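Local coordinates for F-actin-capping protein subunit alpha (Dictyostelium discoideum, PDB 4AKR) that binds the barbed, fast-growing ends of actin filaments independently of calcium and blocks subunit exchange there without severing the filaments, at residues Phe23-Ser28 against Cys155-Asn160; Glu78-Lys83 against Ser104-Gln109; Ser169-Thr174 against Lys230-Leu235. All blocks are in the same frame, centred on the assembly; numbering follows the deposited sequence.

Contact 1: Phe23-Ser28 against Cys155-Asn160; sequences FMEVVS and CIYKPN
Glu25 and Tyr157 account for the whole contact, each reaching across from its own segment, with just 68 Å² buried between them. Glu25 starts on the side of helix 23-31 that faces Tyr157, with Glu25 CB still 5.2 Å from Tyr157 OH. The first torsion (chi1 -80°) sets Glu25 CG 4.1 Å from Tyr157 OH, and the bend at chi2 (78°) then swings CD and its oxygens over that atom. The phenol oxygen therefore lies over the face of the carboxylate: Glu25 CD, OE1 and OE2 are each 3.4 Å from Tyr157 OH, and Glu25 OE1 also comes to 4.2 Å of Tyr157 CZ. The carboxylate and ring planes are inclined by 49°.

The contact joins the second of the three N-terminal helices to the end of strand 145-158, one of the five strands this chain gives to the antiparallel sheet. Phe23 stacks on Tyr51 and meets Phe48 edge-to-face, which places helix 23-31 against helix 44-55.

The Tyr157 ring has Pro159 CD 3.6 Å above its plane, over the centre, where the strand gives way to a 3-10 turn. At the surface of the subunit, basic side chains of the other protein chain pack on Glu25 and on Tyr157.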
loop_
_atom_site.group_PDB
_atom_site.type_symbol
_atom_site.label_atom_id
_atom_site.label_comp_id
_atom_site.label_asym_id
_atom_site.label_seq_id
_atom_site.Cartn_x
_atom_site.Cartn_y
_atom_site.Cartn_z
ATOM N N PHE A 23 0.421 9.369 10.436
ATOM C CA PHE A 23 0.186 8.722 11.711
ATOM C C PHE A 23 -0.957 9.374 12.480
ATOM O O PHE A 23 -1.875 8.696 12.932
ATOM C CB PHE A 23 1.482 8.726 12.538
ATOM C CG PHE A 23 1.429 7.838 13.746
ATOM C CD1 PHE A 23 1.230 6.467 13.606
ATOM C CD2 PHE A 23 1.515 8.377 15.024
ATOM C CE1 PHE A 23 1.109 5.646 14.729
ATOM C CE2 PHE A 23 1.397 7.571 16.144
ATOM C CZ PHE A 23 1.191 6.201 16.000
ATOM N N MET A 24 -0.932 10.691 12.609
ATOM C CA MET A 24 -1.997 11.350 13.332
ATOM C C MET A 24 -3.374 11.211 12.680
ATOM O O MET A 24 -4.378 11.152 13.392
ATOM C CB MET A 24 -1.645 12.814 13.569
ATOM C CG MET A 24 -0.578 12.989 14.660
ATOM S SD MET A 24 -0.945 12.013 16.167
ATOM C CE MET A 24 -1.954 13.164 17.112
ATOM N N GLU A 25 -3.441 11.156 11.349
ATOM C CA GLU A 25 -4.738 10.991 10.699
ATOM C C GLU A 25 -5.274 9.607 11.060
ATOM O O GLU A 25 -6.470 9.426 11.274
ATOM C CB GLU A 25 -4.635 11.113 9.172
ATOM C CG GLU A 25 -4.562 12.535 8.622
ATOM C CD GLU A 25 -3.197 13.162 8.766
ATOM O OE1 GLU A 25 -2.203 12.409 8.819
ATOM O OE2 GLU A 25 -3.108 14.410 8.806
ATOM N N VAL A 26 -4.375 8.629 11.132
ATOM C CA VAL A 26 -4.758 7.272 11.490
ATOM C C VAL A 26 -5.094 7.179 12.986
ATOM O O VAL A 26 -6.033 6.481 13.367
ATOM C CB VAL A 26 -3.630 6.267 11.136
ATOM C CG1 VAL A 26 -3.965 4.875 11.667
ATOM C CG2 VAL A 26 -3.438 6.220 9.618
ATOM N N VAL A 27 -4.339 7.878 13.832
ATOM C CA VAL A 27 -4.622 7.842 15.270
ATOM C C VAL A 27 -6.028 8.390 15.542
ATOM O O VAL A 27 -6.713 7.924 16.447
ATOM C CB VAL A 27 -3.583 8.662 16.097
ATOM C CG1 VAL A 27 -3.977 8.684 17.558
ATOM C CG2 VAL A 27 -2.201 8.053 15.966
ATOM N N SER A 28 -6.455 9.377 14.757
ATOM C CA SER A 28 -7.781 9.963 14.923
ATOM C C SER A 28 -8.865 8.987 14.530
ATOM O O SER A 28 -9.851 8.832 15.243
ATOM C CB SER A 28 -7.938 11.227 14.075
ATOM O OG SER A 28 -7.224 12.312 14.638
ATOM N N CYS A 155 11.298 12.128 4.511
ATOM C CA CYS A 155 9.917 11.938 4.119
ATOM C C CYS A 155 9.350 13.148 3.405
ATOM O O CYS A 155 9.989 14.199 3.320
ATOM C CB CYS A 155 9.075 11.659 5.358
ATOM S SG CYS A 155 9.182 12.989 6.594
ATOM N N ILE A 156 8.137 12.979 2.893
ATOM C CA ILE A 156 7.438 14.041 2.202
ATOM C C ILE A 156 5.946 13.850 2.431
ATOM O O ILE A 156 5.453 12.724 2.518
ATOM C CB ILE A 156 7.742 14.018 0.702
ATOM C CG1 ILE A 156 7.066 15.204 0.024
ATOM C CG2 ILE A 156 7.262 12.724 0.091
ATOM C CD1 ILE A 156 7.484 15.386 -1.417
ATOM N N TYR A 157 5.223 14.953 2.542
ATOM C CA TYR A 157 3.796 14.865 2.773
ATOM C C TYR A 157 3.078 16.047 2.157
ATOM O O TYR A 157 3.278 17.191 2.555
ATOM C CB TYR A 157 3.512 14.795 4.276
ATOM C CG TYR A 157 2.059 14.554 4.629
ATOM C CD1 TYR A 157 1.305 13.591 3.957
ATOM C CD2 TYR A 157 1.443 15.269 5.661
ATOM C CE1 TYR A 157 -0.032 13.346 4.304
ATOM C CE2 TYR A 157 0.115 15.030 6.017
ATOM C CZ TYR A 157 -0.618 14.069 5.335
ATOM O OH TYR A 157 -1.933 13.829 5.687
ATOM N N LYS A 158 2.249 15.753 1.165
ATOM C CA LYS A 158 1.473 16.766 0.478
ATOM C C LYS A 158 0.040 16.266 0.417
ATOM O O LYS A 158 -0.434 15.821 -0.625
ATOM C CB LYS A 158 2.021 16.973 -0.928
ATOM C CG LYS A 158 3.453 17.464 -0.958
ATOM C CD LYS A 158 3.550 18.903 -0.481
ATOM C CE LYS A 158 4.995 19.365 -0.469
ATOM N NZ LYS A 158 5.637 19.136 -1.796
ATOM N N PRO A 159 -0.674 16.329 1.542
ATOM C CA PRO A 159 -2.055 15.851 1.520
ATOM C C PRO A 159 -2.904 16.464 0.408
ATOM O O PRO A 159 -3.834 15.818 -0.083
ATOM C CB PRO A 159 -2.562 16.183 2.924
ATOM C CG PRO A 159 -1.719 17.341 3.333
ATOM C CD PRO A 159 -0.354 16.973 2.825
ATOM N N ASN A 160 -2.580 17.692 0.001
ATOM C CA ASN A 160 -3.327 18.374 -1.059
ATOM C C ASN A 160 -3.089 17.718 -2.402
ATOM O O ASN A 160 -3.906 17.840 -3.317
ATOM C CB ASN A 160 -2.934 19.848 -1.150
ATOM C CG ASN A 160 -3.510 20.675 -0.022
ATOM O OD1 ASN A 160 -3.165 21.848 0.140
ATOM N ND2 ASN A 160 -4.397 20.074 0.765
#

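Contact 2: Glu78-Lys83 against Ser104-Gln109; sequences EYLDPK and SGEIEQ
Leu80 pushes its two methyl groups against the chain at Glu106 and Ile107, and this is where the contact is tight. Leu80 CD1 lies 3.7 Å from Glu106 CB and 4.0 Å from Ile107 CG1; the other branch, Leu80 CD2, sits 4.2 Å from Ile107 CG1. With CG anti to the backbone N (chi1 -177°), the leucine fork is carried out from strand 78-81, and its axis runs at a slant to both partners. Ile107 is shared between two neighbours: CG1 serves Leu80, while Ile107 CD1 continues to the backbone of Pro82, 3.9 Å from Pro82 CA. Aliphatic carbons make the close contacts, no hydrogen bond joins the segments, and 177 Å² is buried in all.

Beyond Glu106 the packing gives way to a polar margin. The glutamate uses its CB against Leu80, then folds back at chi2 (70°) so that its carboxylate turns to its own segment. There Glu106 OE1 accepts a bond from Ser104 N at 2.8 Å, with an N-H...O angle of 157°, met on the syn side near the carboxylate plane. Arg101 adds a long, weak ion pair to the same oxygen. Ser104 and Gly105, in the loop just before Glu106, are exposed.

Leu80 and Glu106 both touch Ile74, and Glu106 also reaches Val87, while on helix 112-129 Pro82 touches Arg115 and Ile107 touches Glu112. The arrangement is that of a four-stranded antiparallel meander whose exit loop, after the edge strand 96-102, returns over one face of the sheet to meet its second strand before entering the next helix.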
loop_
_atom_site.group_PDB
_atom_site.type_symbol
_atom_site.label_atom_id
_atom_site.label_comp_id
_atom_site.label_asym_id
_atom_site.label_seq_id
_atom_site.Cartn_x
_atom_site.Cartn_y
_atom_site.Cartn_z
ATOM N N GLU A 78 14.427 8.637 25.982
ATOM C CA GLU A 78 15.649 9.407 25.828
ATOM C C GLU A 78 16.448 8.928 24.634
ATOM O O GLU A 78 16.723 7.737 24.485
ATOM C CB GLU A 78 16.490 9.331 27.100
ATOM C CG GLU A 78 15.833 9.988 28.301
ATOM C CD GLU A 78 16.660 9.821 29.560
ATOM O OE1 GLU A 78 17.040 8.671 29.872
ATOM O OE2 GLU A 78 16.933 10.833 30.237
ATOM N N TYR A 79 16.825 9.876 23.789
ATOM C CA TYR A 79 17.564 9.573 22.578
ATOM C C TYR A 79 18.834 10.400 22.476
ATOM O O TYR A 79 18.829 11.612 22.705
ATOM C CB TYR A 79 16.638 9.788 21.378
ATOM C CG TYR A 79 15.467 8.828 21.424
ATOM C CD1 TYR A 79 14.331 9.112 22.194
ATOM C CD2 TYR A 79 15.558 7.569 20.830
ATOM C CE1 TYR A 79 13.323 8.155 22.385
ATOM C CE2 TYR A 79 14.559 6.608 21.008
ATOM C CZ TYR A 79 13.452 6.904 21.791
ATOM O OH TYR A 79 12.513 5.924 22.012
ATOM N N LEU A 80 19.923 9.712 22.151
ATOM C CA LEU A 80 21.238 10.311 22.020
ATOM C C LEU A 80 21.440 10.942 20.651
ATOM O O LEU A 80 21.037 10.392 19.623
ATOM C CB LEU A 80 22.313 9.245 22.255
ATOM C CG LEU A 80 23.777 9.700 22.241
ATOM C CD1 LEU A 80 24.048 10.611 23.435
ATOM C CD2 LEU A 80 24.693 8.489 22.303
ATOM N N ASP A 81 22.062 12.112 20.652
ATOM C CA ASP A 81 22.363 12.845 19.433
ATOM C C ASP A 81 23.842 13.202 19.543
ATOM O O ASP A 81 24.198 14.294 19.978
ATOM C CB ASP A 81 21.489 14.102 19.352
ATOM C CG ASP A 81 21.862 14.999 18.194
ATOM O OD1 ASP A 81 22.438 14.496 17.206
ATOM O OD2 ASP A 81 21.568 16.209 18.264
ATOM N N PRO A 82 24.723 12.264 19.159
ATOM C CA PRO A 82 26.181 12.408 19.200
ATOM C C PRO A 82 26.727 13.649 18.516
ATOM O O PRO A 82 27.646 14.296 19.023
ATOM C CB PRO A 82 26.676 11.121 18.537
ATOM C CG PRO A 82 25.599 10.141 18.848
ATOM C CD PRO A 82 24.353 10.952 18.600
ATOM N N LYS A 83 26.159 13.976 17.361
ATOM C CA LYS A 83 26.609 15.125 16.604
ATOM C C LYS A 83 26.628 16.395 17.445
ATOM O O LYS A 83 27.577 17.164 17.383
ATOM C CB LYS A 83 25.722 15.328 15.375
ATOM C CG LYS A 83 26.181 16.464 14.472
ATOM C CD LYS A 83 25.281 16.616 13.264
ATOM C CE LYS A 83 25.363 15.399 12.368
ATOM N NZ LYS A 83 24.386 15.497 11.235
ATOM N N SER A 104 26.584 13.273 29.109
ATOM C CA SER A 104 27.515 13.260 30.215
ATOM C C SER A 104 28.175 11.901 30.395
ATOM O O SER A 104 28.458 11.485 31.520
ATOM C CB SER A 104 26.790 13.681 31.496
ATOM O OG SER A 104 25.605 12.928 31.701
ATOM N N GLY A 105 28.422 11.214 29.282
ATOM C CA GLY A 105 29.055 9.909 29.341
ATOM C C GLY A 105 28.463 8.878 28.393
ATOM O O GLY A 105 29.058 7.818 28.183
ATOM N N GLU A 106 27.298 9.184 27.819
ATOM C CA GLU A 106 26.621 8.273 26.890
ATOM C C GLU A 106 27.445 7.997 25.639
ATOM O O GLU A 106 27.331 6.939 25.026
ATOM C CB GLU A 106 25.272 8.842 26.453
ATOM C CG GLU A 106 24.252 9.009 27.566
ATOM C CD GLU A 106 24.613 10.111 28.539
ATOM O OE1 GLU A 106 24.965 11.215 28.087
ATOM O OE2 GLU A 106 24.530 9.876 29.757
ATOM N N ILE A 107 28.266 8.962 25.253
ATOM C CA ILE A 107 29.098 8.819 24.070
ATOM C C ILE A 107 30.420 8.161 24.443
ATOM O O ILE A 107 31.088 8.584 25.387
ATOM C CB ILE A 107 29.362 10.200 23.429
ATOM C CG1 ILE A 107 28.020 10.874 23.104
ATOM C CG2 ILE A 107 30.232 10.045 22.184
ATOM C CD1 ILE A 107 28.136 12.313 22.626
ATOM N N GLU A 108 30.792 7.118 23.709
ATOM C CA GLU A 108 32.048 6.426 23.972
ATOM C C GLU A 108 33.208 7.216 23.382
ATOM O O GLU A 108 33.440 7.185 22.174
ATOM C CB GLU A 108 32.006 5.020 23.375
ATOM C CG GLU A 108 31.071 4.085 24.116
ATOM C CD GLU A 108 30.849 2.785 23.385
ATOM O OE1 GLU A 108 31.850 2.133 23.009
ATOM O OE2 GLU A 108 29.670 2.414 23.190
ATOM N N GLN A 109 33.939 7.919 24.248
ATOM C CA GLN A 109 35.066 8.742 23.819
ATOM C C GLN A 109 36.234 7.991 23.186
ATOM O O GLN A 109 36.898 8.522 22.304
ATOM C CB GLN A 109 35.602 9.576 24.994
ATOM C CG GLN A 109 34.625 10.593 25.569
ATOM C CD GLN A 109 34.020 11.488 24.507
ATOM O OE1 GLN A 109 34.720 12.017 23.656
ATOM N NE2 GLN A 109 32.705 11.666 24.562
#

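Contact 3: Ser169-Thr174 against Lys230-Leu235; sequences SVWTCT and KAELNL
The alpha carbons of Ser169 and Glu232, the nearest pair, are 9.1 Å apart, while the axes of strand 169-174 and helix 230-235 approach to 12.0 Å and run at 144° between their N-to-C directions. Glu232, extended beyond CG (chi2 -158°), delivers OE2 to two donors. Ser169 OG gives one hydrogen bond to Glu232 OE2 at 2.8 Å, on the syn side though tilted from the carboxylate plane. Trp171 NE1 gives the second, also 2.8 Å long to Glu232 OE2 and nearly straight at 164°; the oxygen lies at the indole edge in the ring plane. The two donors reach OE2 from opposite faces of the carboxylate.

This is the packing of the long helix 217-248 on a face of the antiparallel sheet to which this chain gives five strands, the central alpha-beta arrangement of the capping-protein fold, with strand 163-175 in the middle of the five.

The six-membered part of the indole lies beside the helix, with Trp171 CH2 3.8 Å from Ala231 CB and Trp171 CZ2 4.0 Å from Glu232 CG. Tyr125 OH and Tyr130 OH are both hydrogen-bonded to Glu232 OE1, which also has a long, weak ion pair with a basic side chain of the other protein chain. With two donors on OE2, these surroundings would probably favour the ionised form. Ser169 OG is in turn hydrogen-bonded to Trp167 NE1.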
loop_
_atom_site.group_PDB
_atom_site.type_symbol
_atom_site.label_atom_id
_atom_site.label_comp_id
_atom_site.label_asym_id
_atom_site.label_seq_id
_atom_site.Cartn_x
_atom_site.Cartn_y
_atom_site.Cartn_z
ATOM N N SER A 169 17.332 4.521 5.381
ATOM C CA SER A 169 18.571 3.785 5.152
ATOM C C SER A 169 19.265 3.605 6.494
ATOM O O SER A 169 19.420 4.562 7.254
ATOM C CB SER A 169 19.517 4.546 4.212
ATOM O OG SER A 169 19.073 4.523 2.874
ATOM N N VAL A 170 19.653 2.371 6.798
ATOM C CA VAL A 170 20.370 2.081 8.036
ATOM C C VAL A 170 21.555 1.205 7.662
ATOM O O VAL A 170 21.388 0.030 7.299
ATOM C CB VAL A 170 19.486 1.338 9.069
ATOM C CG1 VAL A 170 20.330 0.912 10.260
ATOM C CG2 VAL A 170 18.349 2.248 9.542
ATOM N N TRP A 171 22.747 1.799 7.707
ATOM C CA TRP A 171 23.986 1.094 7.380
ATOM C C TRP A 171 24.797 0.872 8.636
ATOM O O TRP A 171 25.127 1.818 9.358
ATOM C CB TRP A 171 24.837 1.885 6.384
ATOM C CG TRP A 171 24.320 1.861 4.981
ATOM C CD1 TRP A 171 23.404 2.706 4.428
ATOM C CD2 TRP A 171 24.639 0.896 3.972
ATOM N NE1 TRP A 171 23.128 2.326 3.136
ATOM C CE2 TRP A 171 23.872 1.216 2.832
ATOM C CE3 TRP A 171 25.496 -0.215 3.924
ATOM C CZ2 TRP A 171 23.931 0.470 1.654
ATOM C CZ3 TRP A 171 25.557 -0.959 2.754
ATOM C CH2 TRP A 171 24.777 -0.612 1.632
ATOM N N THR A 172 25.131 -0.384 8.885
ATOM C CA THR A 172 25.909 -0.750 10.055
ATOM C C THR A 172 27.295 -1.145 9.600
ATOM O O THR A 172 27.454 -2.130 8.886
ATOM C CB THR A 172 25.249 -1.915 10.771
ATOM O OG1 THR A 172 23.912 -1.539 11.124
ATOM C CG2 THR A 172 26.034 -2.293 12.010
ATOM N N CYS A 173 28.294 -0.374 10.021
ATOM C CA CYS A 173 29.675 -0.612 9.622
ATOM C C CYS A 173 30.550 -1.120 10.762
ATOM O O CYS A 173 30.747 -0.427 11.766
ATOM C CB CYS A 173 30.266 0.677 9.059
ATOM S SG CYS A 173 29.123 1.568 7.980
ATOM N N THR A 174 31.092 -2.324 10.584
ATOM C CA THR A 174 31.936 -2.950 11.597
ATOM C C THR A 174 33.374 -3.118 11.113
ATOM O O THR A 174 33.621 -3.460 9.952
ATOM C CB THR A 174 31.367 -4.321 12.003
ATOM O OG1 THR A 174 30.022 -4.163 12.473
ATOM C CG2 THR A 174 32.194 -4.921 13.118
ATOM N N LYS A 230 27.752 3.892 -3.571
ATOM C CA LYS A 230 27.724 3.157 -4.822
ATOM C C LYS A 230 26.607 2.128 -4.748
ATOM O O LYS A 230 25.830 1.969 -5.687
ATOM C CB LYS A 230 29.065 2.455 -5.047
ATOM C CG LYS A 230 29.185 1.772 -6.403
ATOM C CD LYS A 230 29.892 0.427 -6.279
ATOM C CE LYS A 230 29.974 -0.294 -7.618
ATOM N NZ LYS A 230 30.867 0.413 -8.581
ATOM N N ALA A 231 26.532 1.428 -3.620
ATOM C CA ALA A 231 25.498 0.425 -3.427
ATOM C C ALA A 231 24.109 1.050 -3.571
ATOM O O ALA A 231 23.251 0.497 -4.258
ATOM C CB ALA A 231 25.641 -0.215 -2.062
ATOM N N GLU A 232 23.894 2.203 -2.933
ATOM C CA GLU A 232 22.602 2.887 -3.000
ATOM C C GLU A 232 22.294 3.437 -4.390
ATOM O O GLU A 232 21.130 3.483 -4.803
ATOM C CB GLU A 232 22.521 4.013 -1.960
ATOM C CG GLU A 232 22.601 3.525 -0.513
ATOM C CD GLU A 232 22.001 4.505 0.498
ATOM O OE1 GLU A 232 22.010 5.726 0.240
ATOM O OE2 GLU A 232 21.536 4.045 1.561
ATOM N N LEU A 233 23.326 3.859 -5.114
ATOM C CA LEU A 233 23.131 4.363 -6.470
ATOM C C LEU A 233 22.617 3.213 -7.330
ATOM O O LEU A 233 21.675 3.368 -8.101
ATOM C CB LEU A 233 24.449 4.884 -7.057
ATOM C CG LEU A 233 24.476 4.994 -8.586
ATOM C CD1 LEU A 233 23.301 5.831 -9.065
ATOM C CD2 LEU A 233 25.802 5.598 -9.035
ATOM N N ASN A 234 23.248 2.054 -7.188
ATOM C CA ASN A 234 22.845 0.880 -7.940
ATOM C C ASN A 234 21.425 0.472 -7.599
ATOM O O ASN A 234 20.632 0.174 -8.490
ATOM C CB ASN A 234 23.801 -0.279 -7.678
ATOM C CG ASN A 234 25.118 -0.105 -8.399
ATOM O OD1 ASN A 234 25.164 0.489 -9.474
ATOM N ND2 ASN A 234 26.192 -0.635 -7.827
ATOM N N LEU A 235 21.105 0.461 -6.311
ATOM C CA LEU A 235 19.762 0.105 -5.881
ATOM C C LEU A 235 18.742 1.095 -6.438
ATOM O O LEU A 235 17.646 0.709 -6.843
ATOM C CB LEU A 235 19.677 0.088 -4.356
ATOM C CG LEU A 235 18.254 0.004 -3.805
ATOM C CD1 LEU A 235 17.540 -1.215 -4.384
ATOM C CD2 LEU A 235 18.305 -0.066 -2.285
#

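In the fold
From the N terminus, the chain enters contact 1 in the second helix and returns to it 127 residues later at the end of strand 145-158. Contact 2 falls within that span: its short loop of 20 residues holds strands 86-91 and 96-102 of the four-stranded sheet. Contact 3 opens after contact 1 has closed, on the next strand, and is completed by helix 217-248. No loops cross. Strands 145-158 and 163-175 are sheet neighbours, so contacts 1 and 3 tie an N-terminal helix and the long helix to one sheet, with centres 28 Å apart on opposite sides of the chain's centre. Contact 2 ties the four-stranded sheet's second strand to the loop leading into helix 112-129.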